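Local coordinates for protein CrataBL (Crataeva tapia, PDB 4IHZ) that inhibits trypsin and probably, more strongly, factor Xa, and probably also acts as a lectin for glucose and N-acetylglucosamine, at residues A[23-36]-A[77-91]. Sequence-based numbering, arbitrary orientation.
With NAG (2-acetamido-2-deoxy-beta-D-glucopyranose), chain C.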
ATOM      1  N   ASN A  23      -5.498  11.404   2.285  1.00 18.06           N
ATOM      2  CA  ASN A  23      -4.080  11.766   2.063  1.00 17.63           C
ATOM      3  C   ASN A  23      -3.900  12.537   0.768  1.00 17.83           C
ATOM      4  O   ASN A  23      -3.006  13.388   0.650  1.00 18.50           O
ATOM      5  CB  ASN A  23      -3.159  10.535   2.120  1.00 18.77           C
ATOM      6  CG  ASN A  23      -3.123   9.789   0.829  1.00 17.63           C
ATOM      7  OD1 ASN A  23      -2.300  10.068  -0.021  1.00 16.88           O
ATOM      8  ND2 ASN A  23      -4.006   8.793   0.672  1.00 15.57           N
ATOM      9  N   LEU A  24      -4.792  12.277  -0.193  1.00 17.35           N
ATOM     10  CA  LEU A  24      -4.715  12.980  -1.486  1.00 17.80           C
ATOM     11  C   LEU A  24      -5.226  14.401  -1.369  1.00 19.78           C
ATOM     12  O   LEU A  24      -4.778  15.261  -2.097  1.00 20.83           O
ATOM     13  CB  LEU A  24      -5.440  12.185  -2.609  1.00 16.90           C
ATOM     14  CG  LEU A  24      -4.805  10.838  -2.947  1.00 16.92           C
ATOM     15  CD1 LEU A  24      -5.571  10.179  -4.090  1.00 17.50           C
ATOM     16  CD2 LEU A  24      -3.335  11.060  -3.403  1.00 17.35           C
ATOM     17  N   ARG A  25      -6.103  14.677  -0.402  1.00 19.16           N
ATOM     18  CA  ARG A  25      -6.576  16.063  -0.237  1.00 21.37           C
ATOM     19  C   ARG A  25      -5.464  16.908   0.342  1.00 23.91           C
ATOM     20  O   ARG A  25      -5.251  18.051  -0.086  1.00 26.04           O
ATOM     21  CB  ARG A  25      -7.810  16.085   0.674  1.00 19.93           C
ATOM     22  CG  ARG A  25      -8.947  15.315   0.025  1.00 19.07           C
ATOM     23  CD  ARG A  25     -10.196  15.384   0.907  1.00 19.52           C
ATOM     24  NE  ARG A  25     -10.775  16.723   0.830  1.00 20.28           N
ATOM     25  CZ  ARG A  25     -12.046  16.965   1.135  1.00 18.70           C
ATOM     26  NH1 ARG A  25     -12.795  15.976   1.542  1.00 20.41           N
ATOM     27  NH2 ARG A  25     -12.538  18.201   1.013  1.00 21.18           N
ATOM     28  N   LYS A  26      -4.720  16.306   1.264  1.00 25.44           N
ATOM     29  CA  LYS A  26      -3.616  16.987   1.949  1.00 27.44           C
ATOM     30  C   LYS A  26      -2.449  17.204   0.984  1.00 27.71           C
ATOM     31  O   LYS A  26      -1.827  18.282   0.996  1.00 29.64           O
ATOM     32  CB  LYS A  26      -3.218  16.216   3.210  1.00 28.03           C
ATOM     33  CG  LYS A  26      -2.065  16.877   4.025  1.00 34.19           C
ATOM     34  CD  LYS A  26      -2.548  18.060   4.845  1.00 41.15           C
ATOM     35  CE  LYS A  26      -1.362  18.874   5.368  1.00 43.16           C
ATOM     36  NZ  LYS A  26      -1.810  20.140   6.015  1.00 48.33           N
ATOM     37  N   ASN A  27      -2.191  16.222   0.119  1.00 25.75           N
ATOM     38  CA  ASN A  27      -1.189  16.311  -0.962  1.00 26.14           C
ATOM     39  C   ASN A  27       0.241  16.520  -0.436  1.00 27.03           C
ATOM     40  O   ASN A  27       1.051  17.151  -1.121  1.00 27.86           O
ATOM     41  CB  ASN A  27      -1.548  17.389  -2.043  1.00 26.05           C
ATOM     42  CG  ASN A  27      -0.821  17.176  -3.385  1.00 26.55           C
ATOM     43  OD1 ASN A  27      -1.078  16.203  -4.080  1.00 28.84           O
ATOM     44  ND2 ASN A  27       0.080  18.120  -3.766  1.00 30.07           N
ATOM     45  N   THR A  28       0.532  16.008   0.764  1.00 27.02           N
ATOM     46  CA  THR A  28       1.921  16.031   1.296  1.00 28.27           C
ATOM     47  C   THR A  28       2.300  14.665   1.887  1.00 27.01           C
ATOM     48  O   THR A  28       1.439  13.950   2.384  1.00 24.89           O
ATOM     49  CB  THR A  28       2.121  17.145   2.367  1.00 30.03           C
ATOM     50  OG1 THR A  28       1.435  16.809   3.567  1.00 31.90           O
ATOM     51  CG2 THR A  28       1.615  18.511   1.884  1.00 32.71           C
ATOM     52  N   SER A  29       3.591  14.311   1.855  1.00 26.11           N
ATOM     53  CA  SER A  29       4.049  13.021   2.405  1.00 25.95           C
ATOM     54  C   SER A  29       3.711  12.875   3.872  1.00 25.51           C
ATOM     55  O   SER A  29       3.925  13.793   4.663  1.00 27.54           O
ATOM     56  CB  SER A  29       5.582  12.879   2.289  1.00 27.02           C
ATOM     57  OG  SER A  29       5.994  13.209   0.985  1.00 33.89           O
ATOM     58  N   GLN A  30       3.272  11.681   4.237  1.00 24.17           N
ATOM     59  CA  GLN A  30       2.945  11.329   5.603  1.00 24.73           C
ATOM     60  C   GLN A  30       3.838  10.202   6.101  1.00 25.25           C
ATOM     61  O   GLN A  30       4.192   9.287   5.347  1.00 25.12           O
ATOM     62  CB  GLN A  30       1.500  10.815   5.645  1.00 24.75           C
ATOM     63  CG  GLN A  30       0.532  11.839   5.105  1.00 26.00           C
ATOM     64  CD  GLN A  30       0.460  13.049   6.001  1.00 30.11           C
ATOM     65  OE1 GLN A  30       0.330  12.918   7.222  1.00 34.06           O
ATOM     66  NE2 GLN A  30       0.556  14.240   5.411  1.00 33.16           N
ATOM     67  N   PRO A  31       4.199  10.240   7.384  1.00 25.78           N
ATOM     68  CA  PRO A  31       5.041   9.173   7.967  1.00 26.55           C
ATOM     69  C   PRO A  31       4.307   7.841   8.085  1.00 24.95           C
ATOM     70  O   PRO A  31       4.931   6.780   8.056  1.00 25.88           O
ATOM     71  CB  PRO A  31       5.398   9.716   9.361  1.00 27.33           C
ATOM     72  CG  PRO A  31       4.275  10.681   9.676  1.00 27.86           C
ATOM     73  CD  PRO A  31       3.924  11.325   8.350  1.00 27.55           C
ATOM     74  N   SER A  32       2.986   7.922   8.263  1.00 24.93           N
ATOM     75  CA  SER A  32       2.095   6.771   8.338  1.00 24.03           C
ATOM     76  C   SER A  32       0.694   7.353   8.217  1.00 23.35           C
ATOM     77  O   SER A  32       0.475   8.568   8.402  1.00 23.61           O
ATOM     78  CB  SER A  32       2.230   6.002   9.661  1.00 25.91           C
ATOM     79  OG  SER A  32       1.890   6.829  10.760  1.00 28.60           O
ATOM     80  N   CYS A  33      -0.250   6.484   7.900  1.00 22.65           N
ATOM     81  CA  CYS A  33      -1.639   6.887   7.747  1.00 23.13           C
ATOM     82  C   CYS A  33      -2.510   5.847   8.418  1.00 22.83           C
ATOM     83  O   CYS A  33      -3.112   5.016   7.740  1.00 24.14           O
ATOM     84  CB  CYS A  33      -2.013   6.964   6.275  1.00 22.89           C
ATOM     85  SG  CYS A  33      -1.086   8.233   5.357  1.00 25.71           S
ATOM     86  N   PRO A  34      -2.610   5.911   9.750  1.00 23.55           N
ATOM     87  CA  PRO A  34      -3.348   4.899  10.493  1.00 23.69           C
ATOM     88  C   PRO A  34      -4.843   4.901  10.189  1.00 22.20           C
ATOM     89  O   PRO A  34      -5.486   3.887  10.425  1.00 22.39           O
ATOM     90  CB  PRO A  34      -3.103   5.260  11.961  1.00 24.82           C
ATOM     91  CG  PRO A  34      -2.491   6.593  11.952  1.00 27.09           C
ATOM     92  CD  PRO A  34      -1.922   6.877  10.623  1.00 25.05           C
ATOM     93  N   LEU A  35      -5.373   6.021   9.679  1.00 20.15           N
ATOM     94  CA  LEU A  35      -6.821   6.118   9.432  1.00 20.44           C
ATOM     95  C   LEU A  35      -7.114   7.046   8.272  1.00 19.69           C
ATOM     96  O   LEU A  35      -7.592   8.163   8.456  1.00 21.84           O
ATOM     97  CB  LEU A  35      -7.540   6.579  10.706  1.00 21.14           C
ATOM     98  CG  LEU A  35      -9.025   6.209  10.673  1.00 22.21           C
ATOM     99  CD1 LEU A  35      -9.215   4.826  11.259  1.00 24.36           C
ATOM    100  CD2 LEU A  35      -9.805   7.237  11.484  1.00 26.70           C
ATOM    101  N   ASP A  36      -6.845   6.549   7.074  1.00 18.33           N
ATOM    102  CA  ASP A  36      -6.952   7.382   5.885  1.00 16.43           C
ATOM    103  C   ASP A  36      -8.384   7.251   5.368  1.00 15.81           C
ATOM    104  O   ASP A  36      -8.703   6.339   4.613  1.00 16.23           O
ATOM    105  CB  ASP A  36      -5.933   6.918   4.841  1.00 16.56           C
ATOM    106  CG  ASP A  36      -5.845   7.862   3.644  1.00 17.87           C
ATOM    107  OD1 ASP A  36      -5.836   9.102   3.845  1.00 19.45           O
ATOM    108  OD2 ASP A  36      -5.785   7.359   2.479  1.00 17.02           O
ATOM    109  N   LEU A  77      -0.304   9.446  -7.605  1.00 20.40           N
ATOM    110  CA  LEU A  77       0.206  10.083  -6.396  1.00 19.78           C
ATOM    111  C   LEU A  77      -0.326   9.300  -5.194  1.00 18.23           C
ATOM    112  O   LEU A  77      -1.459   8.806  -5.223  1.00 17.69           O
ATOM    113  CB  LEU A  77      -0.291  11.528  -6.287  1.00 19.57           C
ATOM    114  CG  LEU A  77       0.294  12.517  -7.277  1.00 24.16           C
ATOM    115  CD1 LEU A  77      -0.456  13.843  -7.064  1.00 26.09           C
ATOM    116  CD2 LEU A  77       1.791  12.617  -6.993  1.00 26.24           C
ATOM    117  N   TRP A  78       0.543   9.095  -4.205  1.00 17.75           N
ATOM    118  CA  TRP A  78       0.072   8.453  -2.956  1.00 16.56           C
ATOM    119  C   TRP A  78       1.026   8.878  -1.850  1.00 16.20           C
ATOM    120  O   TRP A  78       2.221   8.641  -1.932  1.00 17.14           O
ATOM    121  CB  TRP A  78       0.103   6.923  -3.114  1.00 15.88           C
ATOM    122  CG  TRP A  78      -0.722   6.269  -2.096  1.00 17.14           C
ATOM    123  CD1 TRP A  78      -0.313   5.449  -1.081  1.00 17.53           C
ATOM    124  CD2 TRP A  78      -2.133   6.384  -1.980  1.00 16.56           C
ATOM    125  NE1 TRP A  78      -1.391   5.055  -0.328  1.00 16.99           N
ATOM    126  CE2 TRP A  78      -2.534   5.599  -0.858  1.00 15.75           C
ATOM    127  CE3 TRP A  78      -3.109   7.049  -2.730  1.00 15.84           C
ATOM    128  CZ2 TRP A  78      -3.879   5.485  -0.450  1.00 16.69           C
ATOM    129  CZ3 TRP A  78      -4.459   6.931  -2.314  1.00 15.44           C
ATOM    130  CH2 TRP A  78      -4.822   6.135  -1.202  1.00 16.13           C
ATOM    131  N   PHE A  79       0.470   9.448  -0.789  1.00 16.52           N
ATOM    132  CA  PHE A  79       1.298  10.094   0.218  1.00 19.23           C
ATOM    133  C   PHE A  79       1.422   9.275   1.486  1.00 19.53           C
ATOM    134  O   PHE A  79       2.050   9.727   2.452  1.00 22.73           O
ATOM    135  CB  PHE A  79       0.725  11.464   0.534  1.00 18.77           C
ATOM    136  CG  PHE A  79       0.777  12.383  -0.653  1.00 19.40           C
ATOM    137  CD1 PHE A  79       1.993  13.020  -0.998  1.00 21.75           C
ATOM    138  CD2 PHE A  79      -0.342  12.545  -1.490  1.00 20.75           C
ATOM    139  CE1 PHE A  79       2.077  13.856  -2.118  1.00 22.30           C
ATOM    140  CE2 PHE A  79      -0.248  13.378  -2.640  1.00 23.73           C
ATOM    141  CZ  PHE A  79       0.963  14.042  -2.940  1.00 22.89           C
ATOM    142  N   CYS A  80       0.873   8.070   1.461  1.00 18.37           N
ATOM    143  CA  CYS A  80       0.920   7.174   2.626  1.00 20.23           C
ATOM    144  C   CYS A  80       1.868   6.038   2.312  1.00 18.22           C
ATOM    145  O   CYS A  80       2.018   5.639   1.163  1.00 18.38           O
ATOM    146  CB  CYS A  80      -0.483   6.569   2.882  1.00 19.69           C
ATOM    147  SG  CYS A  80      -1.670   7.811   3.416  1.00 25.83           S
ATOM    148  N   PRO A  81       2.492   5.458   3.344  1.00 17.64           N
ATOM    149  CA  PRO A  81       3.245   4.236   3.093  1.00 17.70           C
ATOM    150  C   PRO A  81       2.347   3.033   2.863  1.00 16.59           C
ATOM    151  O   PRO A  81       2.759   2.095   2.198  1.00 17.98           O
ATOM    152  CB  PRO A  81       4.033   4.004   4.393  1.00 18.29           C
ATOM    153  CG  PRO A  81       3.787   5.171   5.271  1.00 21.96           C
ATOM    154  CD  PRO A  81       2.680   6.003   4.705  1.00 19.13           C
ATOM    155  N   GLU A  82       1.135   3.078   3.404  1.00 15.90           N
ATOM    156  CA  GLU A  82       0.205   1.952   3.295  1.00 15.45           C
ATOM    157  C   GLU A  82      -0.495   1.900   1.913  1.00 14.72           C
ATOM    158  O   GLU A  82      -0.336   2.826   1.092  1.00 15.44           O
ATOM    159  CB  GLU A  82      -0.867   2.068   4.384  1.00 16.30           C
ATOM    160  CG  GLU A  82      -0.303   2.109   5.818  1.00 19.26           C
ATOM    161  CD  GLU A  82       0.015   3.526   6.331  1.00 22.96           C
ATOM    162  OE1 GLU A  82       0.096   4.471   5.531  1.00 21.08           O
ATOM    163  OE2 GLU A  82       0.209   3.673   7.555  1.00 24.56           O
ATOM    164  N   SER A  83      -1.239   0.830   1.659  1.00 14.45           N
ATOM    165  CA  SER A  83      -1.782   0.593   0.324  1.00 13.91           C
ATOM    166  C   SER A  83      -2.915   1.587  -0.036  1.00 15.12           C
ATOM    167  O   SER A  83      -3.450   2.295   0.820  1.00 14.01           O
ATOM    168  CB  SER A  83      -2.391  -0.799   0.287  1.00 13.90           C
ATOM    169  OG  SER A  83      -3.640  -0.749   0.972  1.00 15.49           O
ATOM    170  N   LYS A  84      -3.356   1.479  -1.287  1.00 14.53           N
ATOM    171  CA  LYS A  84      -4.540   2.202  -1.792  1.00 14.19           C
ATOM    172  C   LYS A  84      -5.823   1.391  -1.667  1.00 13.76           C
ATOM    173  O   LYS A  84      -6.877   1.815  -2.164  1.00 13.49           O
ATOM    174  CB  LYS A  84      -4.303   2.505  -3.270  1.00 14.60           C
ATOM    175  CG  LYS A  84      -3.059   3.365  -3.532  1.00 18.12           C
ATOM    176  CD  LYS A  84      -2.780   3.408  -4.996  1.00 20.65           C
ATOM    177  CE  LYS A  84      -1.495   4.193  -5.288  1.00 18.59           C
ATOM    178  NZ  LYS A  84      -1.224   3.906  -6.688  1.00 20.86           N
ATOM    179  N   ILE A  85      -5.729   0.227  -1.031  1.00 14.55           N
ATOM    180  CA  ILE A  85      -6.834  -0.724  -1.029  1.00 14.32           C
ATOM    181  C   ILE A  85      -7.782  -0.382   0.123  1.00 13.98           C
ATOM    182  O   ILE A  85      -7.368  -0.128   1.236  1.00 15.39           O
ATOM    183  CB  ILE A  85      -6.263  -2.132  -0.891  1.00 15.65           C
ATOM    184  CG1 ILE A  85      -5.372  -2.441  -2.111  1.00 17.07           C
ATOM    185  CG2 ILE A  85      -7.427  -3.206  -0.725  1.00 15.02           C
ATOM    186  CD1 ILE A  85      -4.345  -3.526  -1.856  1.00 19.01           C
ATOM    187  N   TRP A  86      -9.086  -0.378  -0.175  1.00 13.87           N
ATOM    188  CA  TRP A  86     -10.060  -0.036   0.856  1.00 14.60           C
ATOM    189  C   TRP A  86     -10.304  -1.148   1.869  1.00 14.76           C
ATOM    190  O   TRP A  86     -10.239  -2.337   1.552  1.00 16.89           O
ATOM    191  CB  TRP A  86     -11.367   0.324   0.182  1.00 14.60           C
ATOM    192  CG  TRP A  86     -11.296   1.603  -0.629  1.00 14.61           C
ATOM    193  CD1 TRP A  86     -10.170   2.222  -1.200  1.00 15.01           C
ATOM    194  CD2 TRP A  86     -12.408   2.451  -0.936  1.00 15.18           C
ATOM    195  NE1 TRP A  86     -10.560   3.417  -1.819  1.00 15.26           N
ATOM    196  CE2 TRP A  86     -11.921   3.541  -1.689  1.00 14.11           C
ATOM    197  CE3 TRP A  86     -13.795   2.376  -0.651  1.00 15.39           C
ATOM    198  CZ2 TRP A  86     -12.759   4.590  -2.141  1.00 16.83           C
ATOM    199  CZ3 TRP A  86     -14.621   3.394  -1.125  1.00 17.09           C
ATOM    200  CH2 TRP A  86     -14.103   4.480  -1.864  1.00 16.22           C
ATOM    201  N   THR A  87     -10.604  -0.749   3.093  1.00 14.62           N
ATOM    202  CA  THR A  87     -10.900  -1.701   4.151  1.00 16.14           C
ATOM    203  C   THR A  87     -11.774  -0.937   5.148  1.00 16.72           C
ATOM    204  O   THR A  87     -12.252   0.182   4.861  1.00 16.77           O
ATOM    205  CB  THR A  87      -9.599  -2.219   4.811  1.00 17.67           C
ATOM    206  OG1 THR A  87      -9.904  -3.209   5.788  1.00 20.24           O
ATOM    207  CG2 THR A  87      -8.764  -1.099   5.445  1.00 18.41           C
ATOM    208  N   VAL A  88     -12.015  -1.539   6.305  1.00 17.60           N
ATOM    209  CA  VAL A  88     -12.742  -0.852   7.359  1.00 18.36           C
ATOM    210  C   VAL A  88     -11.954  -0.931   8.641  1.00 19.15           C
ATOM    211  O   VAL A  88     -11.345  -1.943   8.916  1.00 20.63           O
ATOM    212  CB  VAL A  88     -14.164  -1.486   7.544  1.00 18.62           C
ATOM    213  CG1 VAL A  88     -14.822  -1.107   8.913  1.00 20.63           C
ATOM    214  CG2 VAL A  88     -15.032  -1.106   6.364  1.00 19.33           C
ATOM    215  N   LYS A  89     -11.941   0.158   9.406  1.00 18.73           N
ATOM    216  CA  LYS A  89     -11.236   0.199  10.683  1.00 20.36           C
ATOM    217  C   LYS A  89     -12.146   0.787  11.732  1.00 21.98           C
ATOM    218  O   LYS A  89     -13.076   1.519  11.403  1.00 20.89           O
ATOM    219  CB  LYS A  89      -9.951   1.028  10.602  1.00 20.56           C
ATOM    220  CG  LYS A  89      -8.917   0.460   9.593  1.00 20.82           C
ATOM    221  CD  LYS A  89      -7.635   1.267   9.609  1.00 20.85           C
ATOM    222  CE  LYS A  89      -6.623   0.759   8.600  1.00 23.61           C
ATOM    223  NZ  LYS A  89      -5.299   1.440   8.807  1.00 25.42           N
ATOM    224  N   SER A  90     -11.881   0.441  12.985  1.00 23.65           N
ATOM    225  CA  SER A  90     -12.623   1.036  14.095  1.00 25.71           C
ATOM    226  C   SER A  90     -11.946   2.341  14.490  1.00 25.41           C
ATOM    227  O   SER A  90     -10.706   2.423  14.477  1.00 28.53           O
ATOM    228  CB  SER A  90     -12.660   0.073  15.281  1.00 26.09           C
ATOM    229  OG  SER A  90     -11.338  -0.205  15.705  0.50 28.40           O
ATOM    230  N   SER A  91     -12.736   3.370  14.822  1.00 25.46           N
ATOM    231  CA  SER A  91     -12.199   4.668  15.241  1.00 25.83           C
ATOM    232  C   SER A  91     -13.039   5.283  16.358  1.00 28.24           C
ATOM    233  O   SER A  91     -14.183   5.665  16.117  1.00 27.86           O
ATOM    234  CB  SER A  91     -12.148   5.681  14.071  1.00 25.33           C
ATOM    235  OG  SER A  91     -11.706   6.928  14.582  1.00 25.70           O
TER
HETATM  236  C1  NAG C   1       0.844  17.973  -4.993  1.00 32.41           C
HETATM  237  C2  NAG C   1       1.371  19.238  -5.734  1.00 35.68           C
HETATM  238  C3  NAG C   1       2.212  18.903  -6.982  1.00 37.49           C
HETATM  239  C4  NAG C   1       3.285  17.886  -6.622  1.00 34.48           C
HETATM  240  C5  NAG C   1       2.623  16.675  -5.925  1.00 30.57           C
HETATM  241  C6  NAG C   1       3.656  15.629  -5.521  1.00 31.39           C
HETATM  242  C7  NAG C   1      -0.075  21.191  -5.584  1.00 44.71           C
HETATM  243  C8  NAG C   1      -1.335  21.850  -6.078  1.00 46.37           C
HETATM  244  N2  NAG C   1       0.202  20.002  -6.112  1.00 40.76           N
HETATM  245  O3  NAG C   1       2.838  20.075  -7.516  1.00 42.77           O
HETATM  246  O4  NAG C   1       4.010  17.459  -7.774  1.00 35.47           O
HETATM  247  O5  NAG C   1       1.941  17.092  -4.747  1.00 28.28           O
HETATM  248  O6  NAG C   1       4.445  16.202  -4.505  1.00 30.21           O
HETATM  249  O7  NAG C   1       0.646  21.748  -4.749  1.00 47.04           O
HETATM  250  O   HOH W   1      -5.922   3.704   6.901  1.00 20.18           O
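The C33–C80 disulfide of this beta-trefoil inhibitor, probably of the Kunitz type, ties the loop after helix 22-26 to the loop that leads into strand 87-91. Its SG atoms are 2.1 Å apart and chi3 is -88°. Beside it, N23 OD1 accepts a hydrogen bond from F79 N at 2.9 Å, with the donor 39° above the carbonyl plane. N23 ND2 lies over one face of the W78 ring and donates to D36 OD2, which T101 also holds. The F79 ring lies against the backbone of N27 and T28, with N27 CA over its face in a CH-pi contact, 3.8 Å from the centroid. L24 CD2 meets the ring edge. Q30 N donates a hydrogen bond to F79 O. The E82 chain bends at chi2 (90°) and brings OE2 to accept a nearly straight hydrogen bond from C33 N at 2.9 Å. K89 runs out extended, and its NZ donates to P34 O and to a water shared with C33 O and D36 N. N27 ND2 carries the glycan, whose O5 sits at the F79 edge. The N23 amide is thus fixed through both polar atoms, and the disulfide and hydrogen bonds hold the two loops together.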